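Side-chain contacts in diacylglycerol O-acyltransferase (Marinobacter hydrocarbonoclasticus, PDB 6CHJ), which probably transfers acyl groups from acyl-CoA to diacylglycerol to make triacylglycerol, and as a wax ester synthase to long-chain alcohols: residues P88-R92 with I93-L97; S101-H104 with S105-M108; A273-T276 with Y277-Q281; T415-N418 with D419-E422; L435-M438 with L439-E443. All coordinates share one frame; numbering follows the deposited sequence.

Contact 1 of 5, residues P88-R92 with I93-L97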
loop_
_atom_site.group_PDB
_atom_site.type_symbol
_atom_site.label_atom_id
_atom_site.label_comp_id
_atom_site.label_asym_id
_atom_site.label_seq_id
_atom_site.Cartn_x
_atom_site.Cartn_y
_atom_site.Cartn_z
ATOM N N PRO B 88 5.903 -13.526 -8.690
ATOM C CA PRO B 88 6.953 -13.551 -9.712
ATOM C C PRO B 88 7.678 -14.893 -9.695
ATOM O O PRO B 88 7.736 -15.581 -8.671
ATOM C CB PRO B 88 7.886 -12.414 -9.285
ATOM C CG PRO B 88 7.768 -12.421 -7.770
ATOM C CD PRO B 88 6.345 -12.860 -7.447
ATOM N N THR B 89 8.229 -15.258 -10.857
ATOM C CA THR B 89 9.079 -16.438 -10.965
ATOM C C THR B 89 10.147 -16.400 -9.866
ATOM O O THR B 89 10.824 -15.373 -9.703
ATOM C CB THR B 89 9.738 -16.493 -12.353
ATOM O OG1 THR B 89 8.742 -16.750 -13.349
ATOM C CG2 THR B 89 10.794 -17.588 -12.433
ATOM N N PRO B 90 10.360 -17.502 -9.121
ATOM C CA PRO B 90 9.827 -18.847 -9.384
ATOM C C PRO B 90 8.615 -19.283 -8.567
ATOM O O PRO B 90 8.371 -20.489 -8.481
ATOM C CB PRO B 90 11.025 -19.754 -9.062
ATOM C CG PRO B 90 11.930 -18.917 -8.121
ATOM C CD PRO B 90 11.365 -17.514 -8.045
ATOM N N GLY B 91 7.888 -18.340 -7.975
ATOM C CA GLY B 91 6.603 -18.665 -7.380
ATOM C C GLY B 91 6.624 -19.574 -6.166
ATOM O O GLY B 91 5.610 -20.215 -5.863
ATOM N N ARG B 92 7.728 -19.643 -5.447
ATOM C CA ARG B 92 7.800 -20.522 -4.287
ATOM C C ARG B 92 7.602 -19.716 -2.996
ATOM O O ARG B 92 7.179 -18.550 -3.010
ATOM C CB ARG B 92 9.124 -21.287 -4.292
ATOM C CG ARG B 92 10.293 -20.415 -3.972
ATOM C CD ARG B 92 11.583 -20.911 -4.598
ATOM N NE ARG B 92 12.554 -19.822 -4.688
ATOM C CZ ARG B 92 13.209 -19.319 -3.649
ATOM N NH1 ARG B 92 13.006 -19.807 -2.420
ATOM N NH2 ARG B 92 14.070 -18.325 -3.838
ATOM N N ILE B 93 7.905 -20.344 -1.858
ATOM C CA ILE B 93 7.470 -19.782 -0.587
ATOM C C ILE B 93 8.177 -18.459 -0.308
ATOM O O ILE B 93 7.551 -17.509 0.187
ATOM C CB ILE B 93 7.660 -20.801 0.550
ATOM C CG1 ILE B 93 6.746 -22.010 0.316
ATOM C CG2 ILE B 93 7.310 -20.163 1.901
ATOM C CD1 ILE B 93 5.309 -21.651 -0.116
ATOM N N ARG B 94 9.466 -18.352 -0.637
ATOM C CA ARG B 94 10.140 -17.072 -0.457
ATOM C C ARG B 94 9.385 -15.939 -1.169
ATOM O O ARG B 94 9.219 -14.851 -0.608
ATOM C CB ARG B 94 11.584 -17.155 -0.949
ATOM C CG ARG B 94 12.291 -15.806 -0.953
ATOM C CD ARG B 94 13.757 -15.905 -0.560
ATOM N NE ARG B 94 14.376 -17.144 -1.035
ATOM C CZ ARG B 94 15.669 -17.275 -1.326
ATOM N NH1 ARG B 94 16.488 -16.230 -1.203
ATOM N NH2 ARG B 94 16.142 -18.449 -1.747
ATOM N N GLU B 95 8.866 -16.190 -2.381
ATOM C CA GLU B 95 8.118 -15.137 -3.075
ATOM C C GLU B 95 6.759 -14.869 -2.412
ATOM O O GLU B 95 6.344 -13.709 -2.282
ATOM C CB GLU B 95 7.949 -15.484 -4.561
ATOM C CG GLU B 95 9.228 -15.305 -5.394
ATOM C CD GLU B 95 10.316 -16.327 -5.049
ATOM O OE1 GLU B 95 11.476 -15.938 -4.769
ATOM O OE2 GLU B 95 9.997 -17.537 -5.053
ATOM N N LEU B 96 6.047 -15.916 -1.989
ATOM C CA LEU B 96 4.759 -15.713 -1.329
ATOM C C LEU B 96 4.895 -14.833 -0.094
ATOM O O LEU B 96 3.985 -14.058 0.216
ATOM C CB LEU B 96 4.152 -17.039 -0.913
ATOM C CG LEU B 96 2.819 -17.008 -0.166
ATOM C CD1 LEU B 96 1.707 -16.322 -0.968
ATOM C CD2 LEU B 96 2.392 -18.438 0.194
ATOM N N LEU B 97 6.015 -14.947 0.630
ATOM C CA LEU B 97 6.149 -14.185 1.856
ATOM C C LEU B 97 6.528 -12.748 1.558
ATOM O O LEU B 97 6.099 -11.851 2.290
ATOM C CB LEU B 97 7.172 -14.832 2.789
ATOM C CG LEU B 97 6.806 -16.249 3.261
ATOM C CD1 LEU B 97 7.861 -16.798 4.206
ATOM C CD2 LEU B 97 5.424 -16.331 3.897
#

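Contact 2 of 5, residues S101-H104 with S105-M108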
loop_
_atom_site.group_PDB
_atom_site.type_symbol
_atom_site.label_atom_id
_atom_site.label_comp_id
_atom_site.label_asym_id
_atom_site.label_seq_id
_atom_site.Cartn_x
_atom_site.Cartn_y
_atom_site.Cartn_z
ATOM N N SER B 101 4.559 -9.358 2.739
ATOM C CA SER B 101 5.297 -8.315 3.450
ATOM C C SER B 101 5.056 -6.944 2.816
ATOM O O SER B 101 4.811 -5.955 3.522
ATOM C CB SER B 101 6.788 -8.665 3.471
ATOM O OG SER B 101 7.003 -10.019 3.879
ATOM N N ALA B 102 5.100 -6.881 1.479
ATOM C CA ALA B 102 4.749 -5.666 0.743
ATOM C C ALA B 102 3.296 -5.271 0.978
ATOM O O ALA B 102 2.994 -4.114 1.285
ATOM C CB ALA B 102 5.001 -5.873 -0.758
ATOM N N GLU B 103 2.371 -6.219 0.820
ATOM C CA GLU B 103 0.962 -5.863 0.906
ATOM C C GLU B 103 0.558 -5.487 2.338
ATOM O O GLU B 103 -0.254 -4.577 2.532
ATOM C CB GLU B 103 0.107 -7.009 0.362
ATOM C CG GLU B 103 -1.313 -6.596 0.054
ATOM C CD GLU B 103 -1.393 -5.374 -0.874
ATOM O OE1 GLU B 103 -0.672 -5.349 -1.894
ATOM O OE2 GLU B 103 -2.176 -4.438 -0.566
ATOM N N HIS B 104 1.138 -6.144 3.356
ATOM C CA HIS B 104 0.798 -5.839 4.746
ATOM C C HIS B 104 1.316 -4.461 5.186
ATOM O O HIS B 104 0.741 -3.863 6.101
ATOM C CB HIS B 104 1.349 -6.939 5.668
ATOM C CG HIS B 104 0.685 -6.989 7.007
ATOM N ND1 HIS B 104 -0.586 -7.494 7.186
ATOM C CD2 HIS B 104 1.102 -6.566 8.226
ATOM C CE1 HIS B 104 -0.928 -7.379 8.459
ATOM N NE2 HIS B 104 0.085 -6.835 9.114
ATOM N N SER B 105 2.392 -3.952 4.563
ATOM C CA SER B 105 2.883 -2.594 4.827
ATOM C C SER B 105 1.856 -1.494 4.535
ATOM O O SER B 105 1.931 -0.421 5.132
ATOM C CB SER B 105 4.112 -2.312 3.970
ATOM O OG SER B 105 5.103 -3.292 4.156
ATOM N N HIS B 106 0.946 -1.697 3.581
ATOM C CA HIS B 106 0.170 -0.585 3.035
ATOM C C HIS B 106 -1.017 -0.231 3.918
ATOM O O HIS B 106 -1.842 -1.098 4.244
ATOM C CB HIS B 106 -0.339 -0.925 1.634
ATOM C CG HIS B 106 0.746 -1.298 0.677
ATOM N ND1 HIS B 106 1.947 -0.621 0.611
ATOM C CD2 HIS B 106 0.826 -2.301 -0.229
ATOM C CE1 HIS B 106 2.712 -1.182 -0.306
ATOM N NE2 HIS B 106 2.060 -2.209 -0.824
ATOM N N LEU B 107 -1.101 1.053 4.278
ATOM C CA LEU B 107 -2.296 1.632 4.886
ATOM C C LEU B 107 -3.547 1.314 4.085
ATOM O O LEU B 107 -3.546 1.364 2.851
ATOM C CB LEU B 107 -2.156 3.151 4.972
ATOM C CG LEU B 107 -1.342 3.735 6.118
ATOM C CD1 LEU B 107 -1.457 5.244 6.070
ATOM C CD2 LEU B 107 -1.763 3.182 7.494
ATOM N N MET B 108 -4.629 1.014 4.789
ATOM C CA MET B 108 -5.903 0.836 4.116
ATOM C C MET B 108 -6.617 2.176 3.995
ATOM O O MET B 108 -6.398 3.094 4.778
ATOM C CB MET B 108 -6.795 -0.153 4.862
ATOM C CG MET B 108 -6.082 -1.336 5.399
ATOM S SD MET B 108 -7.184 -2.600 6.034
ATOM C CE MET B 108 -7.980 -3.064 4.479
#

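Contact 3 of 5, residues A273-T276 with Y277-Q281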
loop_
_atom_site.group_PDB
_atom_site.type_symbol
_atom_site.label_atom_id
_atom_site.label_comp_id
_atom_site.label_asym_id
_atom_site.label_seq_id
_atom_site.Cartn_x
_atom_site.Cartn_y
_atom_site.Cartn_z
ATOM N N ALA B 273 14.827 -18.855 19.327
ATOM C CA ALA B 273 14.955 -18.088 18.087
ATOM C C ALA B 273 15.354 -16.645 18.368
ATOM O O ALA B 273 16.244 -16.096 17.701
ATOM C CB ALA B 273 13.654 -18.141 17.280
ATOM N N LEU B 274 14.710 -16.012 19.356
ATOM C CA LEU B 274 15.037 -14.624 19.664
ATOM C C LEU B 274 16.471 -14.504 20.139
ATOM O O LEU B 274 17.167 -13.534 19.809
ATOM C CB LEU B 274 14.089 -14.078 20.733
ATOM C CG LEU B 274 12.703 -13.611 20.289
ATOM C CD1 LEU B 274 11.797 -13.475 21.494
ATOM C CD2 LEU B 274 12.784 -12.286 19.494
ATOM N N ARG B 275 16.918 -15.484 20.931
ATOM C CA ARG B 275 18.283 -15.492 21.433
ATOM C C ARG B 275 19.274 -15.588 20.283
ATOM O O ARG B 275 20.189 -14.764 20.168
ATOM C CB ARG B 275 18.453 -16.653 22.424
ATOM C CG ARG B 275 19.842 -16.783 23.010
ATOM C CD ARG B 275 19.940 -17.991 23.929
ATOM N NE ARG B 275 21.313 -18.468 23.988
ATOM C CZ ARG B 275 22.275 -17.911 24.718
ATOM N NH1 ARG B 275 22.006 -16.878 25.501
ATOM N NH2 ARG B 275 23.511 -18.405 24.679
ATOM N N THR B 276 19.093 -16.576 19.405
ATOM C CA THR B 276 19.992 -16.717 18.267
ATOM C C THR B 276 19.997 -15.460 17.410
ATOM O O THR B 276 21.064 -14.993 16.981
ATOM C CB THR B 276 19.593 -17.927 17.417
ATOM O OG1 THR B 276 19.268 -19.034 18.265
ATOM C CG2 THR B 276 20.746 -18.331 16.486
ATOM N N TYR B 277 18.808 -14.888 17.156
ATOM C CA TYR B 277 18.734 -13.722 16.283
ATOM C C TYR B 277 19.516 -12.542 16.862
ATOM O O TYR B 277 20.248 -11.857 16.134
ATOM C CB TYR B 277 17.277 -13.337 16.018
ATOM C CG TYR B 277 17.187 -12.117 15.138
ATOM C CD1 TYR B 277 17.138 -12.242 13.750
ATOM C CD2 TYR B 277 17.205 -10.838 15.681
ATOM C CE1 TYR B 277 17.079 -11.126 12.925
ATOM C CE2 TYR B 277 17.157 -9.712 14.863
ATOM C CZ TYR B 277 17.091 -9.866 13.492
ATOM O OH TYR B 277 17.048 -8.761 12.685
ATOM N N LEU B 278 19.384 -12.289 18.169
ATOM C CA LEU B 278 20.035 -11.118 18.743
ATOM C C LEU B 278 21.528 -11.334 18.941
ATOM O O LEU B 278 22.315 -10.386 18.828
ATOM C CB LEU B 278 19.368 -10.746 20.068
ATOM C CG LEU B 278 17.953 -10.188 19.909
ATOM C CD1 LEU B 278 17.183 -10.241 21.228
ATOM C CD2 LEU B 278 18.019 -8.779 19.376
ATOM N N MET B 279 21.948 -12.560 19.235
ATOM C CA MET B 279 23.378 -12.836 19.227
ATOM C C MET B 279 23.948 -12.584 17.845
ATOM O O MET B 279 24.896 -11.803 17.683
ATOM C CB MET B 279 23.646 -14.268 19.675
ATOM C CG MET B 279 23.347 -14.486 21.143
ATOM S SD MET B 279 23.870 -16.111 21.681
ATOM C CE MET B 279 22.667 -17.164 20.866
ATOM N N ASN B 280 23.325 -13.188 16.821
ATOM C CA ASN B 280 23.769 -12.989 15.451
ATOM C C ASN B 280 23.872 -11.512 15.085
ATOM O O ASN B 280 24.713 -11.146 14.258
ATOM C CB ASN B 280 22.832 -13.726 14.502
ATOM C CG ASN B 280 23.252 -15.173 14.271
ATOM O OD1 ASN B 280 23.882 -15.487 13.266
ATOM N ND2 ASN B 280 22.894 -16.057 15.192
ATOM N N GLN B 281 23.054 -10.643 15.688
ATOM C CA GLN B 281 23.192 -9.199 15.473
ATOM C C GLN B 281 24.158 -8.540 16.443
ATOM O O GLN B 281 24.303 -7.312 16.408
ATOM C CB GLN B 281 21.831 -8.495 15.585
ATOM C CG GLN B 281 20.902 -8.751 14.415
ATOM C CD GLN B 281 21.199 -7.833 13.248
ATOM O OE1 GLN B 281 21.120 -6.604 13.365
ATOM N NE2 GLN B 281 21.549 -8.423 12.111
#

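Contact 4 of 5, residues T415-N418 with D419-E422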
loop_
_atom_site.group_PDB
_atom_site.type_symbol
_atom_site.label_atom_id
_atom_site.label_comp_id
_atom_site.label_asym_id
_atom_site.label_seq_id
_atom_site.Cartn_x
_atom_site.Cartn_y
_atom_site.Cartn_z
ATOM N N THR B 415 -0.778 -19.985 16.140
ATOM C CA THR B 415 -2.065 -20.646 16.056
ATOM C C THR B 415 -1.785 -22.103 15.737
ATOM O O THR B 415 -0.653 -22.484 15.412
ATOM C CB THR B 415 -2.981 -19.993 15.001
ATOM O OG1 THR B 415 -4.276 -20.609 15.036
ATOM C CG2 THR B 415 -2.407 -20.161 13.628
ATOM N N SER B 416 -2.820 -22.918 15.843
ATOM C CA SER B 416 -2.694 -24.320 15.496
ATOM C C SER B 416 -3.768 -24.676 14.486
ATOM O O SER B 416 -4.854 -24.079 14.455
ATOM C CB SER B 416 -2.778 -25.236 16.733
ATOM O OG SER B 416 -3.855 -24.878 17.578
ATOM N N TYR B 417 -3.431 -25.633 13.634
ATOM C CA TYR B 417 -4.362 -26.175 12.651
ATOM C C TYR B 417 -4.036 -27.655 12.533
ATOM O O TYR B 417 -2.956 -28.010 12.051
ATOM C CB TYR B 417 -4.243 -25.452 11.299
ATOM C CG TYR B 417 -4.846 -26.163 10.080
ATOM C CD1 TYR B 417 -6.187 -26.562 10.053
ATOM C CD2 TYR B 417 -4.077 -26.400 8.944
ATOM C CE1 TYR B 417 -6.728 -27.195 8.928
ATOM C CE2 TYR B 417 -4.601 -27.034 7.830
ATOM C CZ TYR B 417 -5.925 -27.429 7.819
ATOM O OH TYR B 417 -6.439 -28.052 6.693
ATOM N N ASN B 418 -4.947 -28.501 13.023
ATOM C CA ASN B 418 -4.858 -29.953 12.886
ATOM C C ASN B 418 -3.486 -30.481 13.303
ATOM O O ASN B 418 -3.122 -30.419 14.477
ATOM C CB ASN B 418 -5.189 -30.366 11.444
ATOM C CG ASN B 418 -5.387 -31.879 11.291
ATOM O OD1 ASN B 418 -6.270 -32.472 11.920
ATOM N ND2 ASN B 418 -4.555 -32.504 10.461
ATOM N N ASP B 419 -2.706 -30.966 12.334
ATOM C CA ASP B 419 -1.429 -31.629 12.588
ATOM C C ASP B 419 -0.364 -30.721 13.186
ATOM O O ASP B 419 0.648 -31.240 13.668
ATOM C CB ASP B 419 -0.848 -32.197 11.289
ATOM C CG ASP B 419 -1.496 -33.492 10.871
ATOM O OD1 ASP B 419 -1.395 -33.837 9.672
ATOM O OD2 ASP B 419 -2.101 -34.166 11.735
ATOM N N GLN B 420 -0.521 -29.397 13.121
ATOM C CA GLN B 420 0.650 -28.536 13.166
ATOM C C GLN B 420 0.390 -27.281 14.000
ATOM O O GLN B 420 -0.746 -26.941 14.340
ATOM C CB GLN B 420 1.103 -28.176 11.738
ATOM C CG GLN B 420 0.041 -27.418 10.919
ATOM C CD GLN B 420 0.132 -27.669 9.418
ATOM O OE1 GLN B 420 0.310 -28.806 8.969
ATOM N NE2 GLN B 420 -0.010 -26.601 8.631
ATOM N N VAL B 421 1.482 -26.602 14.332
ATOM C CA VAL B 421 1.462 -25.312 15.015
ATOM C C VAL B 421 2.037 -24.280 14.050
ATOM O O VAL B 421 3.064 -24.529 13.400
ATOM C CB VAL B 421 2.238 -25.362 16.355
ATOM C CG1 VAL B 421 2.652 -23.984 16.821
ATOM C CG2 VAL B 421 1.374 -26.012 17.428
ATOM N N GLU B 422 1.362 -23.140 13.937
ATOM C CA GLU B 422 1.635 -22.171 12.881
ATOM C C GLU B 422 2.267 -20.918 13.471
ATOM O O GLU B 422 1.713 -20.326 14.410
ATOM C CB GLU B 422 0.338 -21.808 12.161
ATOM C CG GLU B 422 -0.532 -23.023 11.882
ATOM C CD GLU B 422 -0.081 -23.729 10.632
ATOM O OE1 GLU B 422 1.056 -24.243 10.630
ATOM O OE2 GLU B 422 -0.847 -23.766 9.652
#

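Contact 5 of 5, residues L435-M438 with L439-E443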
loop_
_atom_site.group_PDB
_atom_site.type_symbol
_atom_site.label_atom_id
_atom_site.label_comp_id
_atom_site.label_asym_id
_atom_site.label_seq_id
_atom_site.Cartn_x
_atom_site.Cartn_y
_atom_site.Cartn_z
ATOM N N LEU B 435 14.874 -11.052 8.944
ATOM C CA LEU B 435 13.939 -11.614 9.905
ATOM C C LEU B 435 13.516 -13.028 9.532
ATOM O O LEU B 435 13.118 -13.801 10.414
ATOM C CB LEU B 435 12.721 -10.684 10.009
ATOM C CG LEU B 435 11.528 -10.969 10.922
ATOM C CD1 LEU B 435 10.838 -9.657 11.291
ATOM C CD2 LEU B 435 10.537 -11.843 10.211
ATOM N N GLN B 436 13.580 -13.383 8.239
ATOM C CA GLN B 436 13.194 -14.731 7.824
ATOM C C GLN B 436 14.099 -15.783 8.460
ATOM O O GLN B 436 13.692 -16.938 8.628
ATOM C CB GLN B 436 13.214 -14.853 6.289
ATOM C CG GLN B 436 11.810 -15.075 5.661
ATOM C CD GLN B 436 11.816 -15.322 4.121
ATOM O OE1 GLN B 436 11.938 -14.378 3.327
ATOM N NE2 GLN B 436 11.658 -16.591 3.710
ATOM N N ARG B 437 15.320 -15.404 8.834
ATOM C CA ARG B 437 16.218 -16.383 9.425
ATOM C C ARG B 437 15.698 -16.896 10.759
ATOM O O ARG B 437 16.108 -17.978 11.199
ATOM C CB ARG B 437 17.609 -15.781 9.580
ATOM C CG ARG B 437 18.593 -16.322 8.586
ATOM C CD ARG B 437 19.870 -15.537 8.607
ATOM N NE ARG B 437 20.029 -14.798 7.362
ATOM C CZ ARG B 437 20.917 -13.828 7.168
ATOM N NH1 ARG B 437 21.744 -13.470 8.149
ATOM N NH2 ARG B 437 20.976 -13.218 5.984
ATOM N N MET B 438 14.776 -16.163 11.395
ATOM C CA MET B 438 14.197 -16.632 12.649
ATOM C C MET B 438 13.397 -17.918 12.483
ATOM O O MET B 438 13.166 -18.612 13.481
ATOM C CB MET B 438 13.319 -15.544 13.270
ATOM C CG MET B 438 14.127 -14.561 14.094
ATOM S SD MET B 438 13.093 -13.649 15.225
ATOM C CE MET B 438 12.742 -14.938 16.396
ATOM N N LEU B 439 12.957 -18.238 11.265
ATOM C CA LEU B 439 12.340 -19.539 11.003
ATOM C C LEU B 439 13.333 -20.675 11.232
ATOM O O LEU B 439 12.998 -21.695 11.841
ATOM C CB LEU B 439 11.803 -19.588 9.572
ATOM C CG LEU B 439 10.692 -18.601 9.234
ATOM C CD1 LEU B 439 10.128 -18.875 7.836
ATOM C CD2 LEU B 439 9.610 -18.676 10.313
ATOM N N ASP B 440 14.558 -20.523 10.730
ATOM C CA ASP B 440 15.578 -21.526 10.998
ATOM C C ASP B 440 15.970 -21.518 12.464
ATOM O O ASP B 440 16.267 -22.577 13.025
ATOM C CB ASP B 440 16.811 -21.282 10.131
ATOM C CG ASP B 440 16.471 -21.095 8.674
ATOM O OD1 ASP B 440 15.865 -22.014 8.077
ATOM O OD2 ASP B 440 16.801 -20.019 8.130
ATOM N N TYR B 441 15.929 -20.347 13.109
ATOM C CA TYR B 441 16.294 -20.268 14.520
ATOM C C TYR B 441 15.230 -20.910 15.401
ATOM O O TYR B 441 15.559 -21.531 16.421
ATOM C CB TYR B 441 16.536 -18.815 14.928
ATOM C CG TYR B 441 17.624 -18.109 14.135
ATOM C CD1 TYR B 441 18.555 -18.831 13.388
ATOM C CD2 TYR B 441 17.725 -16.713 14.145
ATOM C CE1 TYR B 441 19.552 -18.192 12.671
ATOM C CE2 TYR B 441 18.723 -16.064 13.426
ATOM C CZ TYR B 441 19.631 -16.817 12.685
ATOM O OH TYR B 441 20.617 -16.188 11.960
ATOM N N LEU B 442 13.953 -20.781 15.031
ATOM C CA LEU B 442 12.923 -21.529 15.748
ATOM C C LEU B 442 13.142 -23.024 15.578
ATOM O O LEU B 442 13.031 -23.794 16.542
ATOM C CB LEU B 442 11.523 -21.159 15.262
ATOM C CG LEU B 442 10.937 -19.770 15.511
ATOM C CD1 LEU B 442 9.855 -19.441 14.450
ATOM C CD2 LEU B 442 10.389 -19.635 16.923
ATOM N N GLU B 443 13.456 -23.448 14.352
ATOM C CA GLU B 443 13.582 -24.869 14.072
ATOM C C GLU B 443 14.805 -25.436 14.782
ATOM O O GLU B 443 14.757 -26.536 15.339
ATOM C CB GLU B 443 13.626 -25.090 12.548
ATOM C CG GLU B 443 14.148 -26.454 12.080
ATOM C CD GLU B 443 13.290 -27.634 12.555
ATOM O OE1 GLU B 443 12.065 -27.460 12.748
ATOM O OE2 GLU B 443 13.846 -28.743 12.734
#

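Contact 1 of 5, residues P88-R92 with I93-L97
The guanidinium of Arg92 has Glu95 OE2 over one face and Pro90 CG at its edge, near the plane. The guanidinium of Arg94 is modelled too close to it to be trusted, so the exact placing of Arg94 is doubtful. This is the start of helix 93-105, with Arg92 as N-cap. Glu95 turns back and accepts from Arg92 N through OE2, at 3.1 Å and on its anti lone pair. That is one half of a capping box. The same oxygen lies 3.4 Å from Arg92 NE, well out of the guanidinium plane, so this salt bridge is electrostatic and no N-H points at it. Arg92 CG sits between its backbone N and carbonyl carbon (chi1 72°), which folds the chain over the carboxylate. With an alanine in place of Arg92, Glu95 would probably keep the backbone N-H but lose the charge over its carboxylate and the stem packed against OE2. Thr89 reaches Glu121 of the second subunit. The loop bends through a cis peptide before Pro90, whose CD packs 3.3 Å from Glu95 OE2. Arg92 O closes the first turn, accepting from Leu96 N at 3.0 Å.

Contact 2 of 5, residues S101-H104 with S105-M108
Ser105 OG donates to Ser101 O at 2.8 Å, in the last turn of helix 93-105. OG lies beside its own backbone N (chi1 -54°), which brings it back to the carbonyl one turn earlier. Ser105 N also leans on Ser101 O, but that bond is weak. The hydroxyl adds a second, shorter bond to the same carbonyl. Past this turn the chain runs on as a loop. His106 N still reaches Glu103 O at 3.3 Å. The His106 ring lies against the carbonyl of Ala102. Ala102 O sits 3.0 Å above one ring face, offset toward the rim. The angle at NE2 is too poor for a hydrogen bond, so the oxygen meets the flat of the ring. At the ring edge, Glu103 OE2 approaches CD2 at 3.7 Å. Its carboxylate is turned 68° from the ring.

Further out, Ser105 OG is also bonded to Arg239 N. Lys133 NZ bonds both Glu103 O and His106 O, tying the helix end to strand 127-135. His104 is held by Tyr131 OH and Ser402 O. The His106 ring stacks on His106 of the second subunit. Glu116 stands close to Glu103 as a like charge, so one of these carboxylates may be harder to ionise. The stacked imidazoles would probably resist being protonated together, although Ala102 O and Glu103 may favour a positive charge on the ring.

Contact 3 of 5, residues A273-T276 with Y277-Q281
Thr276 O is gripped twice by Asn280, near the C-terminal end of helix 262-280. Asn280 N makes the usual helical bond at 2.9 Å. Asn280 ND2 adds a second at 2.8 Å, coming from the other face of the carbonyl plane. The side chain folds back along the helix (chi1 -88°), and the oxygen lies close to the plane of its amide. This fixes the rotation of the amide group. The methyl Thr276 CG2 runs alongside and meets ND2 at 3.4 Å. It points this way because Thr276 OG1 is turned back to bond Ala272 O.

Arg275 and Met279 form the second pair, also one turn apart. The arginine chain is extended from CG to NE. Met279 bends at its last torsion (chi3 -71°), which lays the thioether against the arginine. CE touches Arg275 CG at 3.6 Å. SD rests 3.8 Å above one face of the guanidinium, offset toward the rim. Arg275 NH1 is bonded to Thr317 O, which helps to place the face that the sulfur meets, though Arg325 stands near as a like charge.

Tyr277 sends its ring away from this turn, and its OH bonds Pro433 O. The helix lies against helix 437-453, where Ala273 meets Met438, Tyr441 and Leu442. Leu274 packs on Leu315 in the loop after strand 310-314, and Met279 on Leu284 just past the helix.

Contact 4 of 5, residues T415-N418 with D419-E422
A two-residue beta hairpin joins strands 410-417 and 420-428, which are antiparallel neighbours in the mixed sheet that runs from strand 239-247 to strand 310-314. Its type II' turn runs from Tyr417 to Gln420, with Asn418 and Asp419 at the corners. Asn418 takes the positive phi of the turn (50°). Tyr417 and Gln420 form a hydrogen-bonded pair. Thr415 and Glu422 form the next one, while Ser416 and Val421 between them are a non-hydrogen-bonded pair.

The side chains of Thr415, Tyr417, Gln420 and Glu422 share one face. Thr415 CG2 packs on Glu422 CB at 3.5 Å. Beside it, Gln420 NE2 donates to Glu422 OE2 at 3.1 Å. The bond is nearly straight (168°) and lies in the amide plane, but it meets the carboxylate from out of its plane, on the syn side. Gln420 gets there with CG between its backbone N and carbonyl carbon (chi1 61°), which holds CG 3.3 Å from Tyr417 O. Both polar ends have second partners: Gln420 NE2 bonds Glu396 O, and Glu422 OE2 bonds Met398 N. Tyr417 lies alongside Gln420 and offers its ring edge, with CD2 4.1 Å from NE2. Its OH is bonded to Leu395 O and Leu388 N. This face therefore grips strand 393-401, which belongs to the other six-stranded sheet. The hairpin joins the two six-stranded sheets through side chains. On the opposite face Ser416 CB and Val421 CG2 stand 4.3 Å apart. At the turn, Asn418 ND2 comes 3.2 Å from Asp419 OD2, but its N-H is poorly aimed.

Contact 5 of 5, residues L435-M438 with L439-E443
This is side-chain packing one turn apart at the start of helix 437-453, which lies across the sheet of strands 239-247, 420-428 and 410-417 and against helix 262-280. The main pair is Arg437 and Tyr441. They lie side by side and point the same way. The phenol ring leans over the backbone of the preceding turn (chi1 -59°), so that Arg437 O sits 3.3 Å above one face, offset toward the rim. That oxygen also accepts from Tyr441 N at 3.0 Å. The stem of Arg437 then runs along the ring. Its CB is 3.8 Å from Tyr441 CZ, and its CD is 3.5 Å from Tyr441 OH. The guanidinium is turned 79° from the ring, so the two do not stack. Replacing Tyr441 by an alanine would probably leave the stem of Arg437 without a wall and free to swing.

Met438 crosses the tyrosine at about a right angle, with CG 4.2 Å from CD2. Its chain heads into the core, onto Leu410, Met412 and Leu425 of the sheet. Leu442 follows it inward, with CG 3.2 Å from Met438 O, and packs on Phe423 and Trp246. Gln436 OE1 is bonded to Arg240 on strand 239-247.

Arg437 and Asp440 do not pair: NE and OD2 are 6.2 Å apart. The outer side of this turn therefore depends on aliphatic and aromatic contact more than on charge, and the inner side is apolar.

Contacts 1 and 2 mark the two ends of helix 93-105, and both reach the second subunit. Contact 1 is the more exposed and combines a helix cap with charged groups. Contact 2 is buried, with polar groups held by several partners. Contacts 3 and 5 lie on packed helices, with centres about 10 Å apart. Ala273 CB meets Met438 CE there at 3.4 Å. Both put apolar side chains between the two helices, with polar or charged groups beside them. Contact 4 is the one strand pair, buried along its strands and more exposed at its turn. Its strand 420-428 leads on to the helix of contact 5. Contacts 1 and 5 touch through Leu97 and Gln436, which links the N-terminal and C-terminal parts.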